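PDB 6Z8H: variant surface glycoprotein MITat 1.13, which probably forms, as an antigenically variable GPI-anchored glycoprotein, the dense surface coat with which Trypanosoma brucei evades the immune response of its host. Local coordinates for residues A[351-355]-A[356-360]; A[359-362]-A[363-366]; A[240-243]-A[244-247]. All coordinates share one frame; numbering follows the deposited sequence.

Contact 1 of 3, residues A[351-355]-A[356-360]; sequences KADPP and GEKTD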
# COMPACT_ATOMS: atom_id res chain seq x y z
N LYS A 351 -35.51 5.11 -19.12
CA LYS A 351 -35.24 3.98 -18.24
C LYS A 351 -35.80 2.70 -18.87
O LYS A 351 -36.96 2.68 -19.31
CB LYS A 351 -35.93 4.20 -16.89
CG LYS A 351 -35.74 3.08 -15.89
CD LYS A 351 -36.47 3.33 -14.57
CE LYS A 351 -37.94 2.96 -14.63
NZ LYS A 351 -38.54 2.91 -13.26
N ALA A 352 -35.00 1.64 -18.87
CA ALA A 352 -35.47 0.35 -19.36
C ALA A 352 -36.56 -0.22 -18.44
O ALA A 352 -36.56 0.01 -17.23
CB ALA A 352 -34.30 -0.63 -19.44
N ASP A 353 -37.48 -0.96 -19.04
CA ASP A 353 -38.57 -1.62 -18.33
C ASP A 353 -39.27 -2.59 -19.27
O ASP A 353 -39.52 -2.25 -20.43
CB ASP A 353 -39.56 -0.57 -17.81
CG ASP A 353 -40.52 -1.13 -16.77
OD1 ASP A 353 -40.22 -1.04 -15.56
OD2 ASP A 353 -41.57 -1.67 -17.18
N PRO A 354 -39.62 -3.79 -18.82
CA PRO A 354 -40.15 -4.80 -19.75
C PRO A 354 -41.49 -4.40 -20.35
O PRO A 354 -41.74 -4.67 -21.53
CB PRO A 354 -40.26 -6.07 -18.89
CG PRO A 354 -39.31 -5.85 -17.75
CD PRO A 354 -39.29 -4.36 -17.50
N PRO A 355 -42.41 -3.77 -19.59
CA PRO A 355 -43.62 -3.22 -20.22
C PRO A 355 -43.41 -2.15 -21.29
O PRO A 355 -44.40 -1.78 -21.96
CB PRO A 355 -44.40 -2.62 -19.04
CG PRO A 355 -44.07 -3.51 -17.91
CD PRO A 355 -42.65 -4.06 -18.16
N GLY A 356 -42.21 -1.62 -21.46
CA GLY A 356 -42.09 -0.43 -22.27
C GLY A 356 -41.21 0.59 -21.59
O GLY A 356 -41.21 0.70 -20.36
N GLU A 357 -40.43 1.33 -22.38
CA GLU A 357 -39.48 2.26 -21.80
C GLU A 357 -40.21 3.28 -20.94
O GLU A 357 -41.28 3.78 -21.30
CB GLU A 357 -38.71 2.94 -22.93
CG GLU A 357 -37.81 4.08 -22.49
CD GLU A 357 -37.08 4.72 -23.66
OE1 GLU A 357 -36.01 4.21 -24.07
OE2 GLU A 357 -37.59 5.74 -24.18
N LYS A 358 -39.62 3.57 -19.79
CA LYS A 358 -40.13 4.56 -18.85
C LYS A 358 -39.14 5.71 -18.74
O LYS A 358 -38.12 5.77 -19.44
CB LYS A 358 -40.45 3.89 -17.50
CG LYS A 358 -41.51 2.78 -17.62
CD LYS A 358 -42.10 2.36 -16.27
CE LYS A 358 -43.28 1.40 -16.47
NZ LYS A 358 -43.87 0.89 -15.20
N THR A 359 -39.44 6.66 -17.86
CA THR A 359 -38.54 7.77 -17.62
C THR A 359 -38.41 8.02 -16.13
O THR A 359 -39.31 7.71 -15.35
CB THR A 359 -39.00 9.07 -18.30
OG1 THR A 359 -40.25 9.48 -17.75
CG2 THR A 359 -39.12 8.88 -19.81
N ASP A 360 -37.27 8.57 -15.74
CA ASP A 360 -37.06 9.05 -14.38
C ASP A 360 -35.88 10.01 -14.40
O ASP A 360 -35.28 10.28 -15.45
CB ASP A 360 -36.85 7.88 -13.41
CG ASP A 360 -37.39 8.17 -12.02
OD1 ASP A 360 -37.49 9.36 -11.63
OD2 ASP A 360 -37.71 7.21 -11.30
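The carboxylate of Asp353 turns one face to Lys358, whose extended aliphatic chain runs across it: Lys358 CD lies 3.9 Å from Asp353 CG, almost straight above the plane. Lys358 NZ also sits above that plane rather than within it, and its salt bridge to Asp353 OD2 is long; because OD2 is imperfectly placed in the model, the ion pair remains doubtful. Beside the carboxylate, Asp353 CB packs 3.9 Å from Lys358 CG.

Lys351 and Lys358 form an antiparallel hydrogen-bonded pair, with Lys351 N to Lys358 O at 2.7 Å and Lys358 N to Lys351 O at 2.8 Å. Their side chains run alongside each other, and the bend of Lys351 at chi3 (82°) leaves its CE 3.9 Å from Lys358 CB. A type I turn carries Pro354 and Pro355 at its corners and closes through Gly356 N to Asp353 O at 2.9 Å.

The result is a beta hairpin of strands 348-351 and 358-361. Ala352 rests on helix 368-383, Glu357 makes a salt bridge to Arg377 of that helix, and the loop packs against Glu311 and Lys312 of the second subunit.

Contact 2 of 3, residues A[359-362]-A[363-366]; sequences TDTI and DKLS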
# COMPACT_ATOMS: atom_id res chain seq x y z
N THR A 359 -39.44 6.66 -17.86
CA THR A 359 -38.54 7.77 -17.62
C THR A 359 -38.41 8.02 -16.13
O THR A 359 -39.31 7.71 -15.35
CB THR A 359 -39.00 9.07 -18.30
OG1 THR A 359 -40.25 9.48 -17.75
CG2 THR A 359 -39.12 8.88 -19.81
N ASP A 360 -37.27 8.57 -15.74
CA ASP A 360 -37.06 9.05 -14.38
C ASP A 360 -35.88 10.01 -14.40
O ASP A 360 -35.28 10.28 -15.45
CB ASP A 360 -36.85 7.88 -13.41
CG ASP A 360 -37.39 8.17 -12.02
OD1 ASP A 360 -37.49 9.36 -11.63
OD2 ASP A 360 -37.71 7.21 -11.30
N THR A 361 -35.53 10.54 -13.23
CA THR A 361 -34.49 11.56 -13.18
C THR A 361 -33.12 10.91 -13.08
O THR A 361 -32.97 9.77 -12.65
CB THR A 361 -34.70 12.49 -11.99
OG1 THR A 361 -34.34 11.79 -10.78
CG2 THR A 361 -36.14 12.95 -11.91
N ILE A 362 -32.10 11.68 -13.49
CA ILE A 362 -30.71 11.27 -13.33
C ILE A 362 -30.43 10.88 -11.89
O ILE A 362 -29.77 9.87 -11.62
CB ILE A 362 -29.77 12.39 -13.82
CG1 ILE A 362 -29.77 12.44 -15.36
CG2 ILE A 362 -28.38 12.21 -13.25
CD1 ILE A 362 -28.95 13.56 -15.92
N ASP A 363 -30.92 11.68 -10.94
CA ASP A 363 -30.61 11.42 -9.54
C ASP A 363 -31.30 10.17 -9.02
O ASP A 363 -30.77 9.52 -8.11
CB ASP A 363 -30.96 12.64 -8.69
CG ASP A 363 -29.86 13.68 -8.67
OD1 ASP A 363 -28.78 13.43 -9.26
OD2 ASP A 363 -30.06 14.75 -8.07
N LYS A 364 -32.44 9.78 -9.58
CA LYS A 364 -33.07 8.52 -9.18
C LYS A 364 -32.39 7.33 -9.85
O LYS A 364 -32.16 6.30 -9.21
CB LYS A 364 -34.57 8.56 -9.48
CG LYS A 364 -35.34 9.55 -8.60
CD LYS A 364 -36.25 8.83 -7.61
CE LYS A 364 -36.53 9.69 -6.38
NZ LYS A 364 -36.37 8.90 -5.12
N LEU A 365 -32.04 7.47 -11.12
CA LEU A 365 -31.30 6.45 -11.87
C LEU A 365 -29.80 6.70 -11.71
O LEU A 365 -29.05 6.91 -12.66
CB LEU A 365 -31.72 6.50 -13.34
CG LEU A 365 -33.21 6.39 -13.57
CD1 LEU A 365 -33.56 6.58 -15.04
CD2 LEU A 365 -33.76 5.09 -13.04
N SER A 366 -29.38 6.67 -10.45
CA SER A 366 -28.10 7.22 -10.03
C SER A 366 -26.92 6.26 -10.21
O SER A 366 -26.14 6.05 -9.28
CB SER A 366 -28.22 7.61 -8.55
OG SER A 366 -27.20 8.49 -8.16
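An alpha-turn, closed from Leu365 N back to Thr361 O and followed by an inverse gamma turn centred on Leu365, takes the chain out of strand 358-361. Its backbone bond runs from Leu365 N to Thr361 O over 2.9 Å and is nearly straight, at 171°. Lys364 N is shared: it makes a weak bond to the same carbonyl and a better one, 3.0 Å long, to the hydroxyl oxygen Thr361 OG1. That second bond depends on chi1 of Thr361 (74°), which sets OG1 between the backbone N and the carbonyl carbon and swings it toward the amide three residues on. Side-chain and main-chain oxygens of one threonine thus accept successive amides, the pattern of an ST motif, here at the exit of a two-stranded hairpin and ahead of helix 368-383.

The preceding residue joins in through its carboxylate. Asp360 OD1 accepts Thr361 N at 2.8 Å, met on its anti side and somewhat out of the carboxylate plane, while Lys364 CB lies 3.7 Å from the same OD1. Contact with Lys364 comes through the base of the chain; Lys364 NZ stays 6.5 Å from Asp360 OD2, too far for a salt bridge. Leu365 packs differently, its CD1 lying 3.9 Å from Asp360 CB, and it also touches Ile349 and Lys351 of the partner strand. Ile362 is buried against Lys68, Thr71 and Ala72 of helix 34-75, and its carbonyl receives a weak hydrogen bond from the indole of Trp371.

Contact 3 of 3, residues A[240-243]-A[244-247]; sequences NAAT and NNKR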
# COMPACT_ATOMS: atom_id res chain seq x y z
N ASN A 240 37.66 -2.23 36.33
CA ASN A 240 38.79 -3.05 36.78
C ASN A 240 39.27 -2.71 38.19
O ASN A 240 40.01 -3.49 38.81
CB ASN A 240 39.94 -2.92 35.78
CG ASN A 240 39.60 -3.48 34.44
OD1 ASN A 240 38.60 -4.15 34.30
ND2 ASN A 240 40.43 -3.21 33.44
N ALA A 241 38.91 -1.54 38.71
CA ALA A 241 39.22 -1.19 40.09
C ALA A 241 38.00 -1.29 40.99
O ALA A 241 38.12 -1.09 42.21
CB ALA A 241 39.81 0.23 40.16
N ALA A 242 36.84 -1.65 40.43
CA ALA A 242 35.60 -1.72 41.19
C ALA A 242 34.64 -2.64 40.44
O ALA A 242 33.62 -2.17 39.94
CB ALA A 242 35.00 -0.32 41.36
N THR A 243 34.93 -3.94 40.48
CA THR A 243 34.29 -5.08 39.75
C THR A 243 32.91 -5.38 40.25
O THR A 243 32.07 -5.71 39.40
CB THR A 243 35.17 -6.30 39.91
OG1 THR A 243 35.66 -6.51 38.60
CG2 THR A 243 34.46 -7.45 40.59
N ASN A 244 32.54 -4.88 41.42
CA ASN A 244 31.21 -5.03 42.04
C ASN A 244 30.23 -3.95 41.57
O ASN A 244 29.19 -3.82 42.21
CB ASN A 244 31.32 -5.13 43.56
CG ASN A 244 32.12 -4.03 44.23
OD1 ASN A 244 33.04 -3.46 43.66
ND2 ASN A 244 31.79 -3.79 45.48
N ASN A 245 30.54 -3.21 40.51
CA ASN A 245 29.59 -2.32 39.88
C ASN A 245 29.36 -2.85 38.47
O ASN A 245 30.30 -3.26 37.77
CB ASN A 245 30.10 -0.89 39.84
CG ASN A 245 30.57 -0.41 41.18
OD1 ASN A 245 29.82 0.16 41.98
ND2 ASN A 245 31.84 -0.65 41.45
N LYS A 246 28.11 -2.86 38.07
CA LYS A 246 27.75 -3.33 36.75
C LYS A 246 28.23 -2.32 35.72
O LYS A 246 27.87 -1.14 35.78
CB LYS A 246 26.24 -3.53 36.69
CG LYS A 246 25.80 -4.18 35.41
CD LYS A 246 24.29 -4.43 35.39
CE LYS A 246 23.49 -3.15 35.56
NZ LYS A 246 22.02 -3.36 35.35
N ARG A 247 29.09 -2.77 34.80
CA ARG A 247 29.59 -1.89 33.75
C ARG A 247 29.64 -2.62 32.41
O ARG A 247 29.81 -3.84 32.34
CB ARG A 247 30.99 -1.36 34.08
CG ARG A 247 31.05 -0.55 35.37
CD ARG A 247 30.30 0.73 35.21
NE ARG A 247 30.43 1.68 36.32
CZ ARG A 247 29.55 1.82 37.31
NH1 ARG A 247 28.54 0.98 37.44
NH2 ARG A 247 29.73 2.78 38.21
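Ala242 O is gripped twice by one residue: Asn245 ND2 donates to it over 2.8 Å at 165°, and Asn245 N adds a weak bond of 3.3 Å. The carbonyl oxygen lies almost in the amide plane of Asn245, whereas the donor stands above the plane of the Ala242 carbonyl. Asn245 can reach back because its CG lies anti to its own carbonyl carbon and beside its N (chi1 -50°), which carries the amide toward the start of the turn. There ND2 also comes within 3.2 Å of Ala242 CB, a tight approach that accompanies the hydrogen bond.

Backbone and side chain together close a type I beta turn from Ala242 to Asn245, a worked case in which a polar side chain reinforces the ordinary turn bond. The turn lies between helix 236-239 and strand 247-253, an outermost strand, within this chain, of the five-stranded antiparallel sheet. At its first corner Thr243 is buried against Cys201 and Cys211, which are disulfide-bonded to each other, and its backbone pairs with Cys201 on strand 194-202. At the second corner Asn244 folds back, placing OD1 3.7 Å from Thr243 N.

Beyond the turn, Arg247 curls its guanidinium over Asn245, whose CB sits 3.4 Å above the plane, offset toward its rim. Arg247 NH1 donates to Lys246 O over 2.8 Å, with the acceptor exactly in the guanidinium plane. Lys246 and Arg247 both touch a crystal neighbour, and Arg247 also packs on Glu235 of its own chain.

In the fold
Contacts 1 and 2 are consecutive steps along one element: contact 1 turns the chain round into strand 358-361, and contact 2 leads it out again. They share Thr359 and Asp360, their centres are 12 Å apart, and Lys351 CD of the first packs 3.6 Å from Leu365 CD2 of the second. Contact 3 belongs to the opposite side of the elongated molecule, beside strand 247-253 of the five-stranded sheet. Its centre lies 93 Å from that of contact 1 and 85 Å from that of contact 2; even the nearest atoms are about 77 and 66 Å away. Of the three, contact 1 alone touches the second subunit.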